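SAM dependent methyltransferase (Aquifex aeolicus, PDB 3DH0) binds S-adenosylmethionine and probably transfers its methyl group to an acceptor substrate. Local coordinates at residues 28-32 and 33-37; 100-103 and 104-108; 131-134 and 135-139; 166-170 and 171-175. All coordinates share one frame; numbering follows the deposited sequence.

The four contacts are local and follow one another along the chain; none nests in or crosses another. Contact 1 closes the end of helix 26-33 and leads to strand 40-43. Contact 2 is the turn that starts strand 107-113. Contact 3 turns the chain from helix 122-132 into strand 137-144, the neighbour of 107-113 in the sheet. Contact 4 ends helix 161-170 and sends the chain into the outermost strand 174-181. Contacts 2 and 3 meet through R131, which reaches D104 and L102. Contacts 3 and 4 touch lightly, L139 against I173. Contact 1 touches none of the others. Contacts 1, 3 and 4 lead from helices, contact 2 from a loop, toward one mixed Rossmann-like sheet.

Contact 1. Residues 28-32 and 33-37; sequences KVLKE and FGLKE
V29 and F33 lie side by side and point the same way, one helical turn apart. V29 CG1 meets the ring at CD1 and CE1, and its distance to F33 CD1 is 3.6 Å. This methyl is placed there by a chi1 of 175°, which turns CG1 away from the backbone N. The carbonyl O of V29 sits at the ring edge, in the ring plane. The same O accepts the F33 N-H, with V29 O to F33 N at 2.9 Å. L30 and L35 form a second side-by-side pair, with L30 CD2 to L35 CD2 at 4.1 Å. That pair belongs to the Schellman motif that ends helix 26-33. L35 N reaches back to L30 O over 3.2 Å, with a fairly straight N-H...O angle of 165°. Its N-H comes from above the carbonyl plane. G34 N makes the second, weak bond of the motif to K31 O at 3.4 Å. G34 has a phi of 103°, where a CB would press on the carbonyl O of F33, so glycine suits the site. A water bridges K31 O and L35 O and donates to both. Beyond the two segments, R177 makes a cation-pi contact with the F33 ring, while A140 and F109 also touch it. Replacing F33 by an alanine would probably open a gap beside V29 CG1 and leave the R177 cation without its aromatic partner. L30 and L35 both pack on L55 and M58 of helix 52-59.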
loop_
_atom_site.group_PDB
_atom_site.type_symbol
_atom_site.label_atom_id
_atom_site.label_comp_id
_atom_site.label_asym_id
_atom_site.label_seq_id
_atom_site.Cartn_x
_atom_site.Cartn_y
_atom_site.Cartn_z
ATOM N N LYS A 28 -13.790 -0.244 -4.619
ATOM C CA LYS A 28 -14.073 -1.017 -5.809
ATOM C C LYS A 28 -12.813 -1.803 -6.110
ATOM O O LYS A 28 -12.840 -3.022 -6.267
ATOM C CB LYS A 28 -14.425 -0.100 -6.987
ATOM C CG LYS A 28 -14.699 -0.869 -8.273
ATOM C CD LYS A 28 -15.467 -0.060 -9.301
ATOM C CE LYS A 28 -15.839 -0.946 -10.493
ATOM N NZ LYS A 28 -16.419 -0.185 -11.635
ATOM N N VAL A 29 -11.696 -1.092 -6.165
ATOM C CA VAL A 29 -10.410 -1.712 -6.447
ATOM C C VAL A 29 -10.013 -2.779 -5.428
ATOM O O VAL A 29 -9.588 -3.867 -5.811
ATOM C CB VAL A 29 -9.304 -0.643 -6.531
ATOM C CG1 VAL A 29 -7.939 -1.300 -6.715
ATOM C CG2 VAL A 29 -9.588 0.284 -7.692
ATOM N N LEU A 30 -10.158 -2.476 -4.142
ATOM C CA LEU A 30 -9.794 -3.426 -3.088
ATOM C C LEU A 30 -10.599 -4.715 -3.157
ATOM O O LEU A 30 -10.042 -5.816 -3.109
ATOM C CB LEU A 30 -10.003 -2.808 -1.703
ATOM C CG LEU A 30 -9.120 -1.660 -1.228
ATOM C CD1 LEU A 30 -9.792 -0.967 -0.051
ATOM C CD2 LEU A 30 -7.752 -2.183 -0.850
ATOM N N LYS A 31 -11.917 -4.557 -3.246
ATOM C CA LYS A 31 -12.841 -5.682 -3.306
ATOM C C LYS A 31 -12.495 -6.565 -4.482
ATOM O O LYS A 31 -12.588 -7.788 -4.411
ATOM C CB LYS A 31 -14.279 -5.176 -3.452
ATOM C CG LYS A 31 -15.340 -6.257 -3.351
ATOM C CD LYS A 31 -15.668 -6.886 -4.689
ATOM C CE LYS A 31 -16.793 -7.927 -4.529
ATOM N NZ LYS A 31 -18.005 -7.355 -3.824
ATOM N N GLU A 32 -12.078 -5.935 -5.563
ATOM C CA GLU A 32 -11.732 -6.670 -6.749
ATOM C C GLU A 32 -10.400 -7.405 -6.578
ATOM O O GLU A 32 -10.213 -8.497 -7.113
ATOM C CB GLU A 32 -11.675 -5.700 -7.920
ATOM C CG GLU A 32 -11.472 -6.348 -9.269
ATOM C CD GLU A 32 -11.081 -5.327 -10.309
ATOM O OE1 GLU A 32 -11.884 -4.383 -10.549
ATOM O OE2 GLU A 32 -9.964 -5.463 -10.869
ATOM N N PHE A 33 -9.476 -6.807 -5.831
ATOM C CA PHE A 33 -8.168 -7.430 -5.600
ATOM C C PHE A 33 -8.175 -8.515 -4.524
ATOM O O PHE A 33 -7.140 -9.127 -4.256
ATOM C CB PHE A 33 -7.118 -6.380 -5.244
ATOM C CG PHE A 33 -6.428 -5.783 -6.434
ATOM C CD1 PHE A 33 -7.027 -4.769 -7.173
ATOM C CD2 PHE A 33 -5.179 -6.248 -6.821
ATOM C CE1 PHE A 33 -6.383 -4.216 -8.295
ATOM C CE2 PHE A 33 -4.520 -5.713 -7.933
ATOM C CZ PHE A 33 -5.123 -4.697 -8.673
ATOM N N GLY A 34 -9.330 -8.740 -3.901
ATOM C CA GLY A 34 -9.434 -9.780 -2.897
ATOM C C GLY A 34 -9.443 -9.443 -1.414
ATOM O O GLY A 34 -9.425 -10.365 -0.588
ATOM N N LEU A 35 -9.468 -8.165 -1.037
ATOM C CA LEU A 35 -9.482 -7.858 0.391
ATOM C C LEU A 35 -10.837 -8.293 0.931
ATOM O O LEU A 35 -11.882 -7.957 0.368
ATOM C CB LEU A 35 -9.273 -6.364 0.651
ATOM C CG LEU A 35 -9.268 -5.966 2.132
ATOM C CD1 LEU A 35 -8.087 -6.580 2.847
ATOM C CD2 LEU A 35 -9.220 -4.474 2.244
ATOM N N LYS A 36 -10.828 -9.045 2.024
ATOM C CA LYS A 36 -12.084 -9.512 2.567
ATOM C C LYS A 36 -12.225 -9.271 4.047
ATOM O O LYS A 36 -11.256 -9.001 4.742
ATOM C CB LYS A 36 -12.268 -11.000 2.257
ATOM C CG LYS A 36 -12.116 -11.312 0.780
ATOM C CD LYS A 36 -12.424 -12.760 0.451
ATOM C CE LYS A 36 -11.799 -13.147 -0.876
ATOM N NZ LYS A 36 -12.070 -12.125 -1.927
ATOM N N GLU A 37 -13.463 -9.370 4.510
ATOM C CA GLU A 37 -13.793 -9.186 5.902
ATOM C C GLU A 37 -12.979 -10.179 6.742
ATOM O O GLU A 37 -12.826 -11.348 6.360
ATOM C CB GLU A 37 -15.277 -9.435 6.084
ATOM C CG GLU A 37 -15.840 -8.852 7.342
ATOM C CD GLU A 37 -17.297 -9.224 7.536
ATOM O OE1 GLU A 37 -18.053 -9.189 6.535
ATOM O OE2 GLU A 37 -17.686 -9.542 8.686
HETATM O O HOH W 1 -12.702 -8.643 -1.934
#

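Contact 2. Residues 100-103 and 104-108; sequences IPLP and DNTVD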
loop_
_atom_site.group_PDB
_atom_site.type_symbol
_atom_site.label_atom_id
_atom_site.label_comp_id
_atom_site.label_asym_id
_atom_site.label_seq_id
_atom_site.Cartn_x
_atom_site.Cartn_y
_atom_site.Cartn_z
ATOM N N ILE A 100 9.882 -4.637 9.161
ATOM C CA ILE A 100 8.502 -4.422 9.580
ATOM C C ILE A 100 8.377 -4.956 11.007
ATOM O O ILE A 100 8.684 -6.106 11.283
ATOM C CB ILE A 100 7.526 -5.148 8.628
ATOM C CG1 ILE A 100 7.778 -4.674 7.194
ATOM C CG2 ILE A 100 6.084 -4.858 9.027
ATOM C CD1 ILE A 100 7.244 -5.586 6.127
ATOM N N PRO A 101 7.922 -4.113 11.937
ATOM C CA PRO A 101 7.763 -4.487 13.344
ATOM C C PRO A 101 6.681 -5.510 13.658
ATOM O O PRO A 101 6.029 -5.431 14.691
ATOM C CB PRO A 101 7.499 -3.147 14.013
ATOM C CG PRO A 101 6.709 -2.430 12.972
ATOM C CD PRO A 101 7.456 -2.735 11.703
ATOM N N LEU A 102 6.512 -6.489 12.785
ATOM C CA LEU A 102 5.492 -7.504 12.984
ATOM C C LEU A 102 6.065 -8.913 13.029
ATOM O O LEU A 102 7.144 -9.170 12.494
ATOM C CB LEU A 102 4.477 -7.423 11.844
ATOM C CG LEU A 102 3.144 -6.689 11.998
ATOM C CD1 LEU A 102 3.264 -5.428 12.796
ATOM C CD2 LEU A 102 2.643 -6.401 10.612
ATOM N N PRO A 103 5.364 -9.843 13.704
ATOM C CA PRO A 103 5.869 -11.222 13.755
ATOM C C PRO A 103 5.535 -11.964 12.459
ATOM O O PRO A 103 4.639 -11.564 11.725
ATOM C CB PRO A 103 5.160 -11.818 14.975
ATOM C CG PRO A 103 3.905 -11.014 15.090
ATOM C CD PRO A 103 4.376 -9.609 14.775
ATOM N N ASP A 104 6.258 -13.039 12.174
ATOM C CA ASP A 104 6.022 -13.810 10.965
ATOM C C ASP A 104 4.570 -14.239 10.795
ATOM O O ASP A 104 3.811 -14.336 11.756
ATOM C CB ASP A 104 6.883 -15.071 10.955
ATOM C CG ASP A 104 8.360 -14.779 11.034
ATOM O OD1 ASP A 104 9.135 -15.519 10.400
ATOM O OD2 ASP A 104 8.760 -13.832 11.733
ATOM N N ASN A 105 4.203 -14.488 9.545
ATOM C CA ASN A 105 2.877 -14.970 9.178
ATOM C C ASN A 105 1.711 -14.304 9.897
ATOM O O ASN A 105 0.847 -14.973 10.471
ATOM C CB ASN A 105 2.853 -16.479 9.395
ATOM C CG ASN A 105 4.104 -17.152 8.850
ATOM O OD1 ASN A 105 4.343 -17.151 7.643
ATOM N ND2 ASN A 105 4.920 -17.708 9.740
ATOM N N THR A 106 1.668 -12.979 9.838
ATOM C CA THR A 106 0.606 -12.236 10.490
ATOM C C THR A 106 -0.306 -11.473 9.520
ATOM O O THR A 106 -1.367 -10.993 9.922
ATOM C CB THR A 106 1.193 -11.242 11.539
ATOM O OG1 THR A 106 2.278 -10.508 10.958
ATOM C CG2 THR A 106 1.701 -11.987 12.765
ATOM N N VAL A 107 0.083 -11.364 8.251
ATOM C CA VAL A 107 -0.757 -10.624 7.309
ATOM C C VAL A 107 -1.311 -11.426 6.141
ATOM O O VAL A 107 -0.619 -12.240 5.539
ATOM C CB VAL A 107 -0.026 -9.396 6.742
ATOM C CG1 VAL A 107 0.514 -8.555 7.874
ATOM C CG2 VAL A 107 1.081 -9.835 5.820
ATOM N N ASP A 108 -2.569 -11.156 5.820
ATOM C CA ASP A 108 -3.278 -11.844 4.749
ATOM C C ASP A 108 -3.266 -11.043 3.450
ATOM O O ASP A 108 -3.183 -11.592 2.346
ATOM C CB ASP A 108 -4.724 -12.089 5.196
ATOM C CG ASP A 108 -4.807 -12.855 6.502
ATOM O OD1 ASP A 108 -4.354 -14.022 6.536
ATOM O OD2 ASP A 108 -5.320 -12.292 7.493
#
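T106 OG1 donates to P103 O over 2.7 Å. It approaches in the carbonyl plane, and the C=O...OG1 angle is 160°. The same OG1 has a weak hydrogen bond with V132 O, at the end of helix 122-132. A chi1 of 48° sets the hydroxyl between the backbone N and the carbonyl carbon of T106, and from there it reaches back across the turn. The methyl CG2 of T106 lies against CG of the P103 ring. The two side chains cross at about a right angle, with the hydroxyl on the carbonyl of P103 and the methyl on its ring. L102 CB lies 3.9 Å from T106 OG1. L102 continues inward, where its CD2 meets V107 CG1 at 4.1 Å, again nearly at a right angle. Residues 103-106 make a tight turn into strand 107-113, one of the parallel strands of the Rossmann-like sheet. N105 takes a positive phi of 43° at the bend. A valine in place of T106 would probably leave P103 O without its hydroxyl donor and lose the weak bond to V132 O, though the backbone bonds of T106 and V107 to V132 would remain. R131 holds the turn as well, its guanidinium pairing with the D104 carboxylate through NH1 and bonding to L102 O through NH2. V132 packs on L102 and V107, and L93 of strand 90-94 packs on L102.

Contact 3. Residues 131-134 and 135-139; sequences RVAK and PFAYL
A133 and A137 meet through their methyl groups, with A133 CB to A137 CB at 3.9 Å. The A137 methyl also lies against the backbone, its CB 3.5 Å from K134 O. It points back toward the residues before the bend. The turn itself is made by P135 and F136, where the chain changes direction. K134 O comes within 2.9 Å of F136 N, but the angle is too poor for a hydrogen bond. The touch between the two arms is therefore apolar and van der Waals in kind. A137 leaves the bend with a phi of 45°, a positive value, and the strand then runs on. The P135 ring follows K134 closely, with P135 CD 3.4 Å from K134 CB. The K134 side chain then leads away from the contact, extended beyond CG. The K134 backbone bonds to V107, and that of A137 to I192. These bonds fix the two arms of the bend from outside. The A133 methyl has further neighbours in V107 and I110 of strand 107-113. The helix stops at V132, and A133 is the first residue to leave it. The bend joins the helix to the second strand of a beta-alpha-beta crossover, from strand 107-113 through helix 122-132 to parallel strand 137-144, as in Rossmann-like methyltransferases.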
loop_
_atom_site.group_PDB
_atom_site.type_symbol
_atom_site.label_atom_id
_atom_site.label_comp_id
_atom_site.label_asym_id
_atom_site.label_seq_id
_atom_site.Cartn_x
_atom_site.Cartn_y
_atom_site.Cartn_z
ATOM N N ARG A 131 8.075 -12.449 5.117
ATOM C CA ARG A 131 8.170 -12.882 6.496
ATOM C C ARG A 131 6.887 -12.576 7.254
ATOM O O ARG A 131 6.273 -13.481 7.829
ATOM C CB ARG A 131 9.364 -12.209 7.189
ATOM C CG ARG A 131 9.600 -12.722 8.594
ATOM C CD ARG A 131 10.765 -12.036 9.267
ATOM N NE ARG A 131 10.451 -10.666 9.653
ATOM C CZ ARG A 131 9.464 -10.332 10.475
ATOM N NH1 ARG A 131 8.686 -11.267 11.001
ATOM N NH2 ARG A 131 9.252 -9.061 10.776
ATOM N N VAL A 132 6.475 -11.310 7.246
ATOM C CA VAL A 132 5.266 -10.923 7.962
ATOM C C VAL A 132 4.028 -11.470 7.271
ATOM O O VAL A 132 2.956 -11.573 7.869
ATOM C CB VAL A 132 5.145 -9.378 8.090
ATOM C CG1 VAL A 132 6.381 -8.812 8.758
ATOM C CG2 VAL A 132 4.930 -8.745 6.725
ATOM N N ALA A 133 4.193 -11.833 6.008
ATOM C CA ALA A 133 3.099 -12.370 5.210
ATOM C C ALA A 133 2.849 -13.844 5.505
ATOM O O ALA A 133 3.792 -14.618 5.620
ATOM C CB ALA A 133 3.416 -12.193 3.735
ATOM N N LYS A 134 1.577 -14.227 5.612
ATOM C CA LYS A 134 1.210 -15.617 5.866
ATOM C C LYS A 134 1.542 -16.479 4.649
ATOM O O LYS A 134 1.751 -15.971 3.552
ATOM C CB LYS A 134 -0.281 -15.733 6.188
ATOM C CG LYS A 134 -0.685 -14.947 7.406
ATOM C CD LYS A 134 -2.051 -15.314 7.945
ATOM C CE LYS A 134 -2.297 -14.536 9.227
ATOM N NZ LYS A 134 -3.616 -14.775 9.857
ATOM N N PRO A 135 1.597 -17.808 4.824
ATOM C CA PRO A 135 1.917 -18.668 3.678
ATOM C C PRO A 135 1.039 -18.397 2.457
ATOM O O PRO A 135 1.470 -18.600 1.319
ATOM C CB PRO A 135 1.725 -20.068 4.249
ATOM C CG PRO A 135 2.173 -19.899 5.661
ATOM C CD PRO A 135 1.471 -18.608 6.054
ATOM N N PHE A 136 -0.187 -17.939 2.700
ATOM C CA PHE A 136 -1.135 -17.623 1.628
ATOM C C PHE A 136 -0.814 -16.233 1.068
ATOM O O PHE A 136 -0.095 -16.109 0.068
ATOM C CB PHE A 136 -2.569 -17.637 2.174
ATOM C CG PHE A 136 -3.063 -19.016 2.590
ATOM C CD1 PHE A 136 -2.494 -19.686 3.688
ATOM C CD2 PHE A 136 -4.088 -19.649 1.870
ATOM C CE1 PHE A 136 -2.937 -20.979 4.062
ATOM C CE2 PHE A 136 -4.537 -20.928 2.231
ATOM C CZ PHE A 136 -3.954 -21.600 3.337
ATOM N N ALA A 137 -1.369 -15.210 1.720
ATOM C CA ALA A 137 -1.176 -13.785 1.407
ATOM C C ALA A 137 -1.229 -13.269 -0.021
ATOM O O ALA A 137 -0.572 -13.802 -0.922
ATOM C CB ALA A 137 0.121 -13.288 2.060
ATOM N N TYR A 138 -2.001 -12.191 -0.193
ATOM C CA TYR A 138 -2.154 -11.510 -1.487
ATOM C C TYR A 138 -1.419 -10.170 -1.427
ATOM O O TYR A 138 -1.427 -9.497 -0.401
ATOM C CB TYR A 138 -3.623 -11.205 -1.807
ATOM C CG TYR A 138 -4.615 -12.334 -1.631
ATOM C CD1 TYR A 138 -5.004 -12.755 -0.356
ATOM C CD2 TYR A 138 -5.240 -12.920 -2.740
ATOM C CE1 TYR A 138 -5.994 -13.718 -0.184
ATOM C CE2 TYR A 138 -6.237 -13.889 -2.583
ATOM C CZ TYR A 138 -6.613 -14.279 -1.299
ATOM O OH TYR A 138 -7.644 -15.186 -1.121
ATOM N N LEU A 139 -0.796 -9.783 -2.530
ATOM C CA LEU A 139 -0.083 -8.515 -2.598
ATOM C C LEU A 139 -0.727 -7.573 -3.634
ATOM O O LEU A 139 -0.796 -7.897 -4.820
ATOM C CB LEU A 139 1.379 -8.774 -2.955
ATOM C CG LEU A 139 2.261 -7.589 -3.350
ATOM C CD1 LEU A 139 2.141 -6.461 -2.353
ATOM C CD2 LEU A 139 3.680 -8.065 -3.430
#

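Contact 4. Residues 166-170 and 171-175; sequences LILED and AGIRV
A Schellman motif at G172 ends helix 161-170. A171 N gives its hydrogen to I167 O at 2.9 Å, nearly along the C=O axis and almost straight at 172°. This is the last regular helical bond. The inner bond of the motif runs from G172 N to E169 O, also at 2.9 Å, but from well above the carbonyl plane. At the outer position I173 N stands 2.9 Å from L168 O. G172 turns the chain with a phi of 94°. A CB there would press on the carbonyl O of A171, so the position calls for glycine. The A171 methyl, CB, lies 3.6 Å from L168 O. L168 carries the apolar side of the contact. Its CG meets I173 CB at 4.1 Å, the two side chains set at a slant. Its CD2 touches V175 CG2 at 3.7 Å, and here the side chains cross at about a right angle. In V175 a chi1 of -175° sends CG1 away from the backbone N and leaves CG2 beside that N, where it faces L168. I173 CD1 also comes near the helix, 3.7 Å from L168 O. L126 of helix 122-132 packs on L168, A171 and I173 together. V188 of strand 185-191 touches L168 and V175. The backbone of R174 bonds to M191, which joins strand 174-181 to its antiparallel neighbour. Strand 185-191 lies between 137-144 and 174-181 and runs against both, the sheet ending characteristic of class I S-adenosylmethionine-dependent methyltransferases.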
loop_
_atom_site.group_PDB
_atom_site.type_symbol
_atom_site.label_atom_id
_atom_site.label_comp_id
_atom_site.label_asym_id
_atom_site.label_seq_id
_atom_site.Cartn_x
_atom_site.Cartn_y
_atom_site.Cartn_z
ATOM N N LEU A 166 8.750 -7.336 -12.760
ATOM C CA LEU A 166 9.972 -8.069 -13.052
ATOM C C LEU A 166 10.677 -8.270 -11.718
ATOM O O LEU A 166 11.145 -9.366 -11.383
ATOM C CB LEU A 166 10.827 -7.239 -14.001
ATOM C CG LEU A 166 11.856 -7.962 -14.863
ATOM C CD1 LEU A 166 11.475 -7.815 -16.344
ATOM C CD2 LEU A 166 13.254 -7.377 -14.584
ATOM N N ILE A 167 10.726 -7.180 -10.960
ATOM C CA ILE A 167 11.345 -7.161 -9.651
ATOM C C ILE A 167 10.642 -8.175 -8.772
ATOM O O ILE A 167 11.272 -8.970 -8.088
ATOM C CB ILE A 167 11.228 -5.766 -9.027
ATOM C CG1 ILE A 167 11.907 -4.750 -9.938
ATOM C CG2 ILE A 167 11.879 -5.745 -7.661
ATOM C CD1 ILE A 167 11.882 -3.353 -9.409
ATOM N N LEU A 168 9.322 -8.137 -8.792
ATOM C CA LEU A 168 8.517 -9.058 -8.022
ATOM C C LEU A 168 8.951 -10.481 -8.369
ATOM O O LEU A 168 9.011 -11.362 -7.508
ATOM C CB LEU A 168 7.042 -8.848 -8.367
ATOM C CG LEU A 168 6.130 -8.200 -7.319
ATOM C CD1 LEU A 168 6.772 -6.981 -6.710
ATOM C CD2 LEU A 168 4.820 -7.829 -7.976
ATOM N N GLU A 169 9.260 -10.700 -9.642
ATOM C CA GLU A 169 9.686 -12.015 -10.088
ATOM C C GLU A 169 11.018 -12.386 -9.431
ATOM O O GLU A 169 11.187 -13.508 -8.949
ATOM C CB GLU A 169 9.828 -12.034 -11.601
ATOM C CG GLU A 169 9.944 -13.429 -12.163
ATOM C CD GLU A 169 9.954 -13.436 -13.678
ATOM O OE1 GLU A 169 9.122 -12.704 -14.269
ATOM O OE2 GLU A 169 10.779 -14.172 -14.270
ATOM N N ASP A 170 11.967 -11.456 -9.411
ATOM C CA ASP A 170 13.239 -11.742 -8.766
ATOM C C ASP A 170 12.974 -12.124 -7.320
ATOM O O ASP A 170 13.488 -13.126 -6.827
ATOM C CB ASP A 170 14.162 -10.524 -8.740
ATOM C CG ASP A 170 14.579 -10.067 -10.114
ATOM O OD1 ASP A 170 15.573 -9.301 -10.179
ATOM O OD2 ASP A 170 13.919 -10.460 -11.115
ATOM N N ALA A 171 12.178 -11.304 -6.642
ATOM C CA ALA A 171 11.857 -11.524 -5.239
ATOM C C ALA A 171 11.079 -12.812 -4.990
ATOM O O ALA A 171 10.838 -13.195 -3.837
ATOM C CB ALA A 171 11.078 -10.338 -4.698
ATOM N N GLY A 172 10.681 -13.475 -6.071
ATOM C CA GLY A 172 9.933 -14.707 -5.924
ATOM C C GLY A 172 8.420 -14.575 -5.957
ATOM O O GLY A 172 7.743 -15.559 -6.211
ATOM N N ILE A 173 7.875 -13.389 -5.704
ATOM C CA ILE A 173 6.418 -13.234 -5.728
ATOM C C ILE A 173 5.841 -13.515 -7.119
ATOM O O ILE A 173 6.371 -13.038 -8.131
ATOM C CB ILE A 173 5.965 -11.815 -5.329
ATOM C CG1 ILE A 173 6.515 -11.440 -3.954
ATOM C CG2 ILE A 173 4.450 -11.746 -5.327
ATOM C CD1 ILE A 173 7.879 -10.793 -4.017
ATOM N N ARG A 174 4.744 -14.274 -7.158
ATOM C CA ARG A 174 4.093 -14.626 -8.417
ATOM C C ARG A 174 2.990 -13.642 -8.801
ATOM O O ARG A 174 2.023 -13.454 -8.063
ATOM C CB ARG A 174 3.516 -16.040 -8.330
ATOM C CG ARG A 174 2.639 -16.282 -7.112
ATOM C CD ARG A 174 2.401 -17.783 -6.868
ATOM N NE ARG A 174 2.117 -18.066 -5.454
ATOM C CZ ARG A 174 1.936 -19.287 -4.943
ATOM N NH1 ARG A 174 2.008 -20.353 -5.740
ATOM N NH2 ARG A 174 1.685 -19.440 -3.635
ATOM N N VAL A 175 3.146 -13.025 -9.972
ATOM C CA VAL A 175 2.172 -12.059 -10.478
ATOM C C VAL A 175 1.132 -12.747 -11.339
ATOM O O VAL A 175 1.474 -13.478 -12.263
ATOM C CB VAL A 175 2.833 -10.971 -11.347
ATOM C CG1 VAL A 175 1.790 -9.925 -11.728
ATOM C CG2 VAL A 175 4.010 -10.341 -10.607
#